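Local coordinates for protein Pgp2 (Campylobacter jejuni subsp. jejuni, PDB 6XJ6) that probably acts as an LD-carboxypeptidase on peptidoglycan and directs helical cell shape, with peptidoglycan bound in a pocket on its accessory NTF2-like domain, at residues N103-V108 with S239-L244; A178-W183 with K269-K274; K184-W187 with N193-L196. All coordinates share one frame; numbering follows the deposited sequence.

Overall arrangement
Starting from the N terminus, 103-108 in the L,D-transpeptidase catalytic domain supplies the first half of interaction 1. Next comes helix 170-188, which gives 178-183 to interaction 2 and then 184-187 to interaction 3. Interaction 3 closes almost at once, when the short helix 192-196 folds back. Interaction 1 closes at 239-244, tying the catalytic domain to the NTF2-like domain; interaction 2 closes last, at strand 263-275, joining helix to sheet. Interaction 3 nests inside both larger loops, whereas interactions 1 and 2 cross. Y272 links those two, packing on N103, L104, L105 and Y241; W183 and Y195 meet between interactions 2 and 3, whose centres are about 11 Å apart.

Interaction 1: residues N103-V108 with S239-L244; sequences NLLDKV and SPYPNL
The Y241 ring meets N103 at its hydroxyl end: amide nitrogen ND2 sits at the ring edge, in the ring plane, while L105 reaches the same end obliquely. Seen from N103, the tyrosine oxygen lies in the amide plane, although amide and ring are turned 54° against each other. The hydrogen bond from N103 ND2 to Y241 OH is 2.9 Å long and almost straight, 175° at the hydrogen. L105 CD2 adds an apolar touch, 4.1 Å from Y241 CZ. The same orientation serves a second role: N103 is the N-cap of helix 104-108, and with D106 it forms a capping box. D106 N donates to N103 OD1 at 2.9 Å, and N103 N returns a bond to D106 OD2 at 3.0 Å, met on the anti side of the carboxylate and somewhat out of its plane. One amide therefore caps the helix with its oxygen and grips the tyrosine with its nitrogen, and it joins the catalytic domain to segment 239-244 of the NTF2-like domain. Swung anti to the backbone N (chi1 -164°), the Y241 ring reaches across from segment 239-244 to the start of the helix. A water also binds there, 2.6 Å from Y241 OH and 2.8 Å from D106 OD1, so amide and water together hold the phenol oxygen. D106 OD2 also bonds the hydroxyl of Y79 on strand 77-80, whose F78 and Y79 touch Y241. N243 ND2 donates to Y241 O at 3.2 Å, in the carbonyl plane.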
loop_
_atom_site.group_PDB
_atom_site.type_symbol
_atom_site.label_atom_id
_atom_site.label_comp_id
_atom_site.label_asym_id
_atom_site.label_seq_id
_atom_site.Cartn_x
_atom_site.Cartn_y
_atom_site.Cartn_z
ATOM N N ASN A 103 8.416 1.620 -1.667
ATOM C CA ASN A 103 7.595 2.274 -0.664
ATOM C C ASN A 103 8.344 2.305 0.668
ATOM O O ASN A 103 9.494 1.867 0.781
ATOM C CB ASN A 103 6.208 1.628 -0.595
ATOM C CG ASN A 103 6.233 0.209 -0.051
ATOM O OD1 ASN A 103 7.057 -0.140 0.789
ATOM N ND2 ASN A 103 5.297 -0.613 -0.512
ATOM N N LEU A 104 7.696 2.856 1.689
ATOM C CA LEU A 104 8.370 3.032 2.972
ATOM C C LEU A 104 8.817 1.695 3.554
ATOM O O LEU A 104 9.914 1.587 4.110
ATOM C CB LEU A 104 7.451 3.757 3.950
ATOM C CG LEU A 104 8.020 3.950 5.353
ATOM C CD1 LEU A 104 9.225 4.868 5.336
ATOM C CD2 LEU A 104 6.930 4.484 6.267
ATOM N N LEU A 105 7.972 0.668 3.464
ATOM C CA LEU A 105 8.353 -0.637 3.996
ATOM C C LEU A 105 9.566 -1.186 3.256
ATOM O O LEU A 105 10.526 -1.654 3.875
ATOM C CB LEU A 105 7.170 -1.601 3.907
ATOM C CG LEU A 105 7.424 -3.009 4.449
ATOM C CD1 LEU A 105 7.666 -2.995 5.950
ATOM C CD2 LEU A 105 6.256 -3.909 4.099
ATOM N N ASP A 106 9.536 -1.132 1.926
ATOM C CA ASP A 106 10.704 -1.496 1.132
ATOM C C ASP A 106 11.942 -0.766 1.631
ATOM O O ASP A 106 13.007 -1.370 1.814
ATOM C CB ASP A 106 10.466 -1.125 -0.332
ATOM C CG ASP A 106 9.331 -1.913 -0.974
ATOM O OD1 ASP A 106 9.144 -3.098 -0.638
ATOM O OD2 ASP A 106 8.648 -1.339 -1.846
ATOM N N LYS A 107 11.827 0.547 1.841
ATOM C CA LYS A 107 13.001 1.340 2.195
ATOM C C LYS A 107 13.548 0.947 3.561
ATOM O O LYS A 107 14.763 0.801 3.726
ATOM C CB LYS A 107 12.673 2.832 2.163
ATOM C CG LYS A 107 12.456 3.400 0.769
ATOM C CD LYS A 107 12.074 4.863 0.860
ATOM C CE LYS A 107 11.959 5.513 -0.497
ATOM N NZ LYS A 107 11.637 6.955 -0.344
ATOM N N VAL A 108 12.680 0.803 4.566
ATOM C CA VAL A 108 13.191 0.490 5.897
ATOM C C VAL A 108 13.741 -0.928 5.958
ATOM O O VAL A 108 14.561 -1.238 6.830
ATOM C CB VAL A 108 12.182 0.779 7.028
ATOM C CG1 VAL A 108 11.750 2.234 6.987
ATOM C CG2 VAL A 108 10.984 -0.151 6.952
ATOM N N SER A 239 -5.783 -1.514 2.802
ATOM C CA SER A 239 -5.601 -2.347 1.633
ATOM C C SER A 239 -4.823 -3.614 1.959
ATOM O O SER A 239 -3.859 -3.572 2.730
ATOM C CB SER A 239 -4.808 -1.565 0.583
ATOM O OG SER A 239 -5.419 -0.317 0.304
ATOM N N PRO A 240 -5.178 -4.739 1.342
ATOM C CA PRO A 240 -4.382 -5.953 1.523
ATOM C C PRO A 240 -3.027 -5.794 0.853
ATOM O O PRO A 240 -2.905 -5.132 -0.177
ATOM C CB PRO A 240 -5.227 -7.027 0.822
ATOM C CG PRO A 240 -5.954 -6.288 -0.230
ATOM C CD PRO A 240 -6.269 -4.941 0.369
ATOM N N TYR A 241 -2.015 -6.408 1.459
ATOM C CA TYR A 241 -0.622 -6.196 1.067
ATOM C C TYR A 241 0.013 -7.526 0.677
ATOM O O TYR A 241 0.429 -8.299 1.560
ATOM C CB TYR A 241 0.170 -5.533 2.200
ATOM C CG TYR A 241 1.485 -4.952 1.723
ATOM C CD1 TYR A 241 2.608 -5.754 1.575
ATOM C CD2 TYR A 241 1.594 -3.609 1.375
ATOM C CE1 TYR A 241 3.796 -5.238 1.131
ATOM C CE2 TYR A 241 2.777 -3.088 0.920
ATOM C CZ TYR A 241 3.878 -3.903 0.792
ATOM O OH TYR A 241 5.083 -3.408 0.339
ATOM N N PRO A 242 0.095 -7.848 -0.614
ATOM C CA PRO A 242 0.706 -9.123 -1.015
ATOM C C PRO A 242 2.154 -9.196 -0.576
ATOM O O PRO A 242 2.885 -8.208 -0.630
ATOM C CB PRO A 242 0.593 -9.110 -2.543
ATOM C CG PRO A 242 -0.543 -8.167 -2.838
ATOM C CD PRO A 242 -0.456 -7.118 -1.774
ATOM N N ASN A 243 2.569 -10.391 -0.165
ATOM C CA ASN A 243 3.945 -10.587 0.262
ATOM C C ASN A 243 4.316 -12.052 0.087
ATOM O O ASN A 243 3.451 -12.921 -0.057
ATOM C CB ASN A 243 4.128 -10.153 1.718
ATOM C CG ASN A 243 3.356 -11.014 2.669
ATOM O OD1 ASN A 243 3.870 -12.010 3.169
ATOM N ND2 ASN A 243 2.107 -10.647 2.915
ATOM N N LEU A 244 5.621 -12.310 0.108
ATOM C CA LEU A 244 6.158 -13.657 -0.026
ATOM C C LEU A 244 6.673 -14.206 1.295
ATOM O O LEU A 244 7.544 -15.081 1.303
ATOM C CB LEU A 244 7.262 -13.682 -1.081
ATOM C CG LEU A 244 6.743 -13.431 -2.495
ATOM C CD1 LEU A 244 7.874 -13.489 -3.500
ATOM C CD2 LEU A 244 5.679 -14.451 -2.847
HETATM O O HOH W 1 6.915 -4.860 -0.685
#

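Interaction 2: residues A178-W183 with K269-K274; sequences ADLFTW and KILYVK
With CG anti to the backbone N in both L180 (chi1 -180°) and W183 (chi1 167°), the two side chains leave helix 178-183 so that their ends converge on L271 of the strand. L271 does the reverse: its CG stands beside the backbone N (chi1 -57°), and the extended branch beyond it brings CD1 up between leucine and indole. There CD1 lies 3.8 Å from L180 CD1, methyl against methyl. The same L271 CD1 also stands over one face of the W183 six-membered ring, 4.2 Å from its centroid and displaced toward the rim, a CH-pi contact. Its sister branch CD2 comes to 4.1 Å from W183 CH2, so both leucine methyls touch the outer end of the indole. K269, two residues back on the same side of the strand, approaches the edge of that ring near its plane, with CE 4.4 Å from W183 CH2; its ammonium reaches on to E286 in a salt bridge. The indole N-H is spent on the hydroxyl of Y199. Helix packed on antiparallel sheet is the basic arrangement of the NTF2-like fold. Here helix 170-188 lies across strand 263-275, the axes of segments 178-183 and 269-274 coming no closer than 12.3 Å, and that strand is hydrogen-bonded to 249-260 along one side and to the short strands 281-283 and 285-286 along the other, whose I283 and E286 touch W183.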
loop_
_atom_site.group_PDB
_atom_site.type_symbol
_atom_site.label_atom_id
_atom_site.label_comp_id
_atom_site.label_asym_id
_atom_site.label_seq_id
_atom_site.Cartn_x
_atom_site.Cartn_y
_atom_site.Cartn_z
ATOM N N ALA A 178 -10.301 -1.199 14.500
ATOM C CA ALA A 178 -10.421 -1.075 15.946
ATOM C C ALA A 178 -9.051 -0.902 16.591
ATOM O O ALA A 178 -8.889 -0.086 17.508
ATOM C CB ALA A 178 -11.145 -2.291 16.511
ATOM N N ASP A 179 -8.049 -1.653 16.121
ATOM C CA ASP A 179 -6.694 -1.489 16.639
ATOM C C ASP A 179 -6.149 -0.102 16.325
ATOM O O ASP A 179 -5.500 0.528 17.171
ATOM C CB ASP A 179 -5.769 -2.546 16.037
ATOM C CG ASP A 179 -6.000 -3.931 16.601
ATOM O OD1 ASP A 179 -6.636 -4.057 17.670
ATOM O OD2 ASP A 179 -5.518 -4.902 15.971
ATOM N N LEU A 180 -6.390 0.384 15.105
ATOM C CA LEU A 180 -5.929 1.715 14.720
ATOM C C LEU A 180 -6.423 2.777 15.695
ATOM O O LEU A 180 -5.658 3.648 16.122
ATOM C CB LEU A 180 -6.413 2.029 13.306
ATOM C CG LEU A 180 -6.009 3.389 12.735
ATOM C CD1 LEU A 180 -4.519 3.426 12.444
ATOM C CD2 LEU A 180 -6.805 3.687 11.486
ATOM N N PHE A 181 -7.716 2.743 16.037
ATOM C CA PHE A 181 -8.254 3.767 16.924
ATOM C C PHE A 181 -7.849 3.540 18.376
ATOM O O PHE A 181 -7.799 4.499 19.157
ATOM C CB PHE A 181 -9.768 3.890 16.731
ATOM C CG PHE A 181 -10.120 4.674 15.511
ATOM C CD1 PHE A 181 -10.180 6.055 15.559
ATOM C CD2 PHE A 181 -10.307 4.044 14.299
ATOM C CE1 PHE A 181 -10.459 6.791 14.430
ATOM C CE2 PHE A 181 -10.583 4.777 13.161
ATOM C CZ PHE A 181 -10.660 6.153 13.228
ATOM N N THR A 182 -7.542 2.295 18.750
ATOM C CA THR A 182 -7.002 2.023 20.077
ATOM C C THR A 182 -5.581 2.554 20.190
ATOM O O THR A 182 -5.204 3.143 21.213
ATOM C CB THR A 182 -7.034 0.516 20.340
ATOM O OG1 THR A 182 -8.387 0.039 20.232
ATOM C CG2 THR A 182 -6.490 0.187 21.732
ATOM N N TRP A 183 -4.788 2.361 19.137
ATOM C CA TRP A 183 -3.449 2.936 19.069
ATOM C C TRP A 183 -3.508 4.460 19.096
ATOM O O TRP A 183 -2.726 5.107 19.804
ATOM C CB TRP A 183 -2.796 2.407 17.790
ATOM C CG TRP A 183 -1.525 3.057 17.301
ATOM C CD1 TRP A 183 -0.257 2.856 17.766
ATOM C CD2 TRP A 183 -1.409 3.952 16.193
ATOM N NE1 TRP A 183 0.636 3.595 17.032
ATOM C CE2 TRP A 183 -0.047 4.274 16.056
ATOM C CE3 TRP A 183 -2.329 4.516 15.306
ATOM C CZ2 TRP A 183 0.420 5.137 15.066
ATOM C CZ3 TRP A 183 -1.870 5.378 14.332
ATOM C CH2 TRP A 183 -0.505 5.681 14.218
ATOM N N LYS A 269 -0.309 10.125 6.791
ATOM C CA LYS A 269 0.208 9.008 7.564
ATOM C C LYS A 269 0.040 7.719 6.772
ATOM O O LYS A 269 -0.962 7.527 6.075
ATOM C CB LYS A 269 -0.577 8.852 8.869
ATOM C CG LYS A 269 -0.418 10.000 9.848
ATOM C CD LYS A 269 0.916 9.974 10.565
ATOM C CE LYS A 269 1.064 8.764 11.490
ATOM N NZ LYS A 269 2.398 8.759 12.152
ATOM N N ILE A 270 1.013 6.821 6.905
ATOM C CA ILE A 270 0.911 5.477 6.346
ATOM C C ILE A 270 1.479 4.497 7.358
ATOM O O ILE A 270 2.559 4.727 7.913
ATOM C CB ILE A 270 1.652 5.308 5.004
ATOM C CG1 ILE A 270 1.326 6.452 4.038
ATOM C CG2 ILE A 270 1.286 3.962 4.396
ATOM C CD1 ILE A 270 2.115 6.402 2.735
ATOM N N LEU A 271 0.746 3.418 7.606
ATOM C CA LEU A 271 1.229 2.288 8.381
ATOM C C LEU A 271 1.261 1.063 7.483
ATOM O O LEU A 271 0.305 0.800 6.746
ATOM C CB LEU A 271 0.314 2.000 9.576
ATOM C CG LEU A 271 0.064 3.132 10.572
ATOM C CD1 LEU A 271 -0.927 2.690 11.633
ATOM C CD2 LEU A 271 1.356 3.587 11.220
ATOM N N TYR A 272 2.358 0.324 7.542
ATOM C CA TYR A 272 2.450 -1.010 6.966
ATOM C C TYR A 272 2.427 -1.974 8.140
ATOM O O TYR A 272 3.258 -1.865 9.041
ATOM C CB TYR A 272 3.731 -1.154 6.134
ATOM C CG TYR A 272 3.718 -0.243 4.922
ATOM C CD1 TYR A 272 4.104 1.084 5.029
ATOM C CD2 TYR A 272 3.257 -0.691 3.694
ATOM C CE1 TYR A 272 4.052 1.935 3.949
ATOM C CE2 TYR A 272 3.208 0.157 2.593
ATOM C CZ TYR A 272 3.603 1.466 2.731
ATOM O OH TYR A 272 3.540 2.318 1.657
ATOM N N VAL A 273 1.449 -2.880 8.157
ATOM C CA VAL A 273 1.184 -3.691 9.336
ATOM C C VAL A 273 1.019 -5.154 8.954
ATOM O O VAL A 273 0.726 -5.501 7.812
ATOM C CB VAL A 273 -0.074 -3.204 10.104
ATOM C CG1 VAL A 273 -0.010 -1.703 10.367
ATOM C CG2 VAL A 273 -1.363 -3.560 9.353
ATOM N N LYS A 274 1.211 -6.017 9.943
ATOM C CA LYS A 274 0.760 -7.393 9.869
ATOM C C LYS A 274 -0.250 -7.633 10.982
ATOM O O LYS A 274 -0.359 -6.850 11.929
ATOM C CB LYS A 274 1.926 -8.380 10.000
ATOM C CG LYS A 274 2.624 -8.337 11.342
ATOM C CD LYS A 274 3.776 -9.318 11.406
ATOM C CE LYS A 274 4.537 -9.148 12.696
ATOM N NZ LYS A 274 5.758 -10.000 12.754
#

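Interaction 3: residues K184-W187 with N193-L196; sequences KLAW and NTYL
Y195 meets A186 and W187 where two successive helices of the NTF2-like domain, 170-188 and 192-196, are folded against each other through a short connection. Starting at the root of the tyrosine, CB lies 3.9 Å from A186 CB. The ring then leaves with CG anti to the backbone N (chi1 173°), which carries it alongside W187, the two side chains pointing the same way. On the side of the ring nearer the tryptophan, Y195 CD2 is 4.1 Å from W187 CB, an oblique approach. One atom further out, Y195 CE2 is 4.2 Å from W187 CD1, again oblique to the indole. At the tip, OH passes beyond both helical segments and is hydrogen-bonded to the ammonium of K219 on helix 212-223. F223 from that helix meets the Y195 ring edge-to-face, and W183, one turn before W187, lies nearly parallel to it. T194 also reaches A186 with its methyl: CG2 is 3.8 Å from A186 CB, while its hydroxyl turns to D191, in the connection between the helices. Consistent with the small side chain of the alanine, the backbones come to 5.1 Å between A186 CA and Y195 CA. No hydrogen bond spans the two segments; the shortest approach is made by the alanine methyl, with A186 CB 3.5 Å from Y195 N.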
loop_
_atom_site.group_PDB
_atom_site.type_symbol
_atom_site.label_atom_id
_atom_site.label_comp_id
_atom_site.label_asym_id
_atom_site.label_seq_id
_atom_site.Cartn_x
_atom_site.Cartn_y
_atom_site.Cartn_z
ATOM N N LYS A 184 -4.451 5.048 18.353
ATOM C CA LYS A 184 -4.643 6.496 18.373
ATOM C C LYS A 184 -4.939 6.992 19.784
ATOM O O LYS A 184 -4.379 8.003 20.232
ATOM C CB LYS A 184 -5.790 6.865 17.431
ATOM C CG LYS A 184 -6.134 8.346 17.376
ATOM C CD LYS A 184 -7.330 8.577 16.466
ATOM C CE LYS A 184 -7.784 10.017 16.466
ATOM N NZ LYS A 184 -8.350 10.429 17.782
ATOM N N LEU A 185 -5.827 6.301 20.499
ATOM C CA LEU A 185 -6.173 6.731 21.849
ATOM C C LEU A 185 -4.967 6.643 22.775
ATOM O O LEU A 185 -4.768 7.510 23.634
ATOM C CB LEU A 185 -7.321 5.876 22.390
ATOM C CG LEU A 185 -7.795 6.243 23.801
ATOM C CD1 LEU A 185 -8.359 7.655 23.821
ATOM C CD2 LEU A 185 -8.833 5.257 24.298
ATOM N N ALA A 186 -4.159 5.595 22.621
ATOM C CA ALA A 186 -2.963 5.458 23.446
ATOM C C ALA A 186 -2.008 6.623 23.220
ATOM O O ALA A 186 -1.459 7.183 24.178
ATOM C CB ALA A 186 -2.274 4.130 23.138
ATOM N N TRP A 187 -1.793 7.002 21.958
ATOM C CA TRP A 187 -0.944 8.154 21.674
ATOM C C TRP A 187 -1.546 9.430 22.242
ATOM O O TRP A 187 -0.833 10.255 22.828
ATOM C CB TRP A 187 -0.740 8.294 20.165
ATOM C CG TRP A 187 0.036 9.518 19.787
ATOM C CD1 TRP A 187 1.392 9.624 19.666
ATOM C CD2 TRP A 187 -0.495 10.815 19.488
ATOM N NE1 TRP A 187 1.738 10.904 19.308
ATOM C CE2 TRP A 187 0.599 11.656 19.191
ATOM C CE3 TRP A 187 -1.788 11.348 19.441
ATOM C CZ2 TRP A 187 0.439 12.998 18.851
ATOM C CZ3 TRP A 187 -1.945 12.683 19.101
ATOM C CH2 TRP A 187 -0.836 13.492 18.811
ATOM N N ASN A 193 2.690 2.129 27.275
ATOM C CA ASN A 193 2.655 0.672 27.194
ATOM C C ASN A 193 1.646 0.194 26.156
ATOM O O ASN A 193 1.946 -0.695 25.350
ATOM C CB ASN A 193 2.371 0.071 28.568
ATOM C CG ASN A 193 3.532 0.251 29.526
ATOM O OD1 ASN A 193 4.655 0.527 29.106
ATOM N ND2 ASN A 193 3.268 0.095 30.819
ATOM N N THR A 194 0.441 0.767 26.155
ATOM C CA THR A 194 -0.542 0.385 25.144
ATOM C C THR A 194 -0.058 0.759 23.748
ATOM O O THR A 194 -0.180 -0.030 22.805
ATOM C CB THR A 194 -1.892 1.038 25.445
ATOM O OG1 THR A 194 -2.332 0.648 26.752
ATOM C CG2 THR A 194 -2.939 0.609 24.417
ATOM N N TYR A 195 0.488 1.967 23.599
ATOM C CA TYR A 195 1.002 2.413 22.307
ATOM C C TYR A 195 2.043 1.438 21.767
ATOM O O TYR A 195 1.956 0.990 20.618
ATOM C CB TYR A 195 1.589 3.816 22.481
ATOM C CG TYR A 195 2.333 4.395 21.296
ATOM C CD1 TYR A 195 3.722 4.357 21.255
ATOM C CD2 TYR A 195 1.662 5.023 20.251
ATOM C CE1 TYR A 195 4.419 4.899 20.198
ATOM C CE2 TYR A 195 2.357 5.573 19.182
ATOM C CZ TYR A 195 3.735 5.511 19.170
ATOM O OH TYR A 195 4.446 6.053 18.119
ATOM N N LEU A 196 3.020 1.075 22.597
ATOM C CA LEU A 196 4.097 0.197 22.154
ATOM C C LEU A 196 3.625 -1.216 21.841
ATOM O O LEU A 196 4.291 -1.920 21.077
ATOM C CB LEU A 196 5.204 0.145 23.206
ATOM C CG LEU A 196 5.979 1.443 23.428
ATOM C CD1 LEU A 196 6.926 1.300 24.605
ATOM C CD2 LEU A 196 6.743 1.828 22.167
#